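Local coordinates for pheromone response PrgU-like domain-containing protein (Enterococcus faecalis, PDB 2GMQ), which is of unknown function but belongs to the PrgU family and may take part in the pheromone response of enterococcal plasmids, at residues T24-G29 with K33-R38. Numbering follows the deposited sequence. Where two conformers were deposited one is given.
Sequences TLQWRG and KLVKVR
Leu34 sets one methyl squarely over the indole of Trp27, its CD1 standing 4.0 Å from the centroid of the six-membered ring and 6° off the normal, a CH-pi contact. With CG anti to the backbone N (chi1 178°), Leu34 also brings CD1 within 3.8 Å of Leu25 CB, while Leu25 CG meets Val37 CG1 at 4.0 Å, these two side chains lying side by side. Phe108 of helix 105-112 continues this apolar face, meeting the Trp27 ring edge-to-face and touching Leu25.

The two segments are the arms of an antiparallel beta hairpin, and a classic beta bulge breaks its register: Val35 and Lys36 on one arm lie opposite the single residue Gln26 on the other. Two backbone bonds hold the bulge, Val35 N to Gln26 O and Gln26 N to Lys36 O (both 2.9 Å), and Arg28 N to Lys33 O (2.8 Å) closes the hairpin end. The extra residue, Val35, turns its side chain toward strand 24-27. In the conformer given, its CG2 lies over one face of the Arg28 guanidinium, 3.5 Å from Arg28 CZ, the arginine chain bending at chi2 (96°) and chi3; a second conformer and a crystal neighbour make this stack tentative.

Chemically, the hairpin has an apolar face, from which Leu25 and Trp27 meet the helix, and a polar one bearing Gln26 and Lys36, beside which the bulge places the hydrophobic Val35.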
# COMPACT_ATOMS: atom_id res chain seq x y z
N THR A 24 4.22 -6.74 11.78
CA THR A 24 5.34 -5.85 11.91
C THR A 24 6.49 -6.73 12.37
O THR A 24 6.46 -7.23 13.48
CB THR A 24 5.02 -4.72 12.90
OG1 THR A 24 3.87 -3.99 12.37
CG2 THR A 24 6.19 -3.79 13.06
N LEU A 25 7.52 -6.81 11.53
CA LEU A 25 8.68 -7.72 11.84
C LEU A 25 9.84 -6.94 12.43
O LEU A 25 10.18 -5.83 11.92
CB LEU A 25 9.12 -8.48 10.58
CG LEU A 25 8.17 -9.56 10.09
CD1 LEU A 25 7.08 -8.87 9.20
CD2 LEU A 25 8.90 -10.66 9.34
N GLN A 26 10.44 -7.48 13.50
CA GLN A 26 11.52 -6.79 14.17
C GLN A 26 12.79 -7.63 13.85
O GLN A 26 12.89 -8.74 14.35
CB GLN A 26 11.35 -6.77 15.70
CG GLN A 26 12.53 -5.99 16.33
CD GLN A 26 12.83 -6.21 17.84
OE1 GLN A 26 12.35 -7.14 18.51
NE2 GLN A 26 13.66 -5.34 18.36
N TRP A 27 13.69 -7.04 13.09
CA TRP A 27 14.96 -7.73 12.74
C TRP A 27 16.06 -7.14 13.57
O TRP A 27 16.17 -5.88 13.64
CB TRP A 27 15.28 -7.47 11.25
CG TRP A 27 14.22 -8.00 10.32
CD1 TRP A 27 13.18 -7.25 9.75
CD2 TRP A 27 14.10 -9.31 9.82
NE1 TRP A 27 12.44 -8.05 8.94
CE2 TRP A 27 12.94 -9.34 8.98
CE3 TRP A 27 14.86 -10.50 10.00
CZ2 TRP A 27 12.55 -10.49 8.27
CZ3 TRP A 27 14.45 -11.65 9.34
CH2 TRP A 27 13.26 -11.64 8.51
N ARG A 28 16.87 -8.00 14.19
CA ARG A 28 17.97 -7.50 15.01
C ARG A 28 18.91 -6.67 14.12
O ARG A 28 19.39 -7.13 13.08
CB ARG A 28 18.71 -8.63 15.73
CG ARG A 28 19.68 -8.13 16.81
CD ARG A 28 19.07 -8.15 18.23
NE ARG A 28 18.75 -9.50 18.69
CZ ARG A 28 17.99 -9.80 19.75
NH1 ARG A 28 17.42 -8.84 20.48
NH2 ARG A 28 17.79 -11.08 20.06
N GLY A 29 19.15 -5.42 14.53
CA GLY A 29 19.94 -4.56 13.66
C GLY A 29 19.36 -4.26 12.29
O GLY A 29 20.09 -3.81 11.44
N LYS A 33 18.87 -11.37 12.49
CA LYS A 33 17.90 -12.41 12.88
C LYS A 33 16.47 -11.81 13.11
O LYS A 33 16.31 -10.71 13.72
CB LYS A 33 18.34 -12.95 14.24
CG LYS A 33 17.65 -14.21 14.68
CD LYS A 33 18.29 -14.75 15.94
CE LYS A 33 17.74 -16.18 16.32
NZ LYS A 33 16.28 -16.24 16.62
N LEU A 34 15.45 -12.56 12.73
CA LEU A 34 14.09 -12.16 13.04
C LEU A 34 13.80 -12.47 14.55
O LEU A 34 13.89 -13.64 14.97
CB LEU A 34 13.11 -12.90 12.13
CG LEU A 34 11.57 -12.58 12.39
CD1 LEU A 34 11.32 -11.05 12.30
CD2 LEU A 34 10.70 -13.32 11.39
N VAL A 35 13.48 -11.45 15.32
CA VAL A 35 13.43 -11.62 16.78
C VAL A 35 11.95 -11.81 17.14
O VAL A 35 11.59 -12.70 17.93
CB VAL A 35 14.02 -10.34 17.50
CG1 VAL A 35 13.68 -10.36 19.03
CG2 VAL A 35 15.54 -10.25 17.28
N LYS A 36 11.11 -10.94 16.59
CA LYS A 36 9.69 -11.04 16.94
C LYS A 36 8.81 -10.41 15.85
O LYS A 36 9.31 -9.68 14.98
CB LYS A 36 9.45 -10.36 18.31
CG LYS A 36 9.66 -8.85 18.26
CD LYS A 36 9.18 -8.14 19.51
CE LYS A 36 10.30 -7.85 20.50
NZ LYS A 36 9.75 -6.88 21.61
N VAL A 37 7.52 -10.80 15.85
CA VAL A 37 6.56 -10.24 14.89
C VAL A 37 5.37 -9.80 15.77
O VAL A 37 5.05 -10.45 16.83
CB VAL A 37 6.06 -11.25 13.84
CG1 VAL A 37 7.25 -11.97 13.14
CG2 VAL A 37 5.22 -12.33 14.48
N ARG A 38 4.76 -8.69 15.40
CA ARG A 38 3.63 -8.20 16.10
C ARG A 38 2.51 -8.02 15.13
O ARG A 38 2.71 -7.45 14.08
CB ARG A 38 4.11 -6.86 16.70
CG ARG A 38 3.10 -5.97 17.23
CD ARG A 38 3.80 -4.57 17.44
NE ARG A 38 2.75 -3.59 17.66
CZ ARG A 38 2.64 -2.82 18.75
NH1 ARG A 38 3.55 -2.91 19.74
NH2 ARG A 38 1.60 -1.98 18.86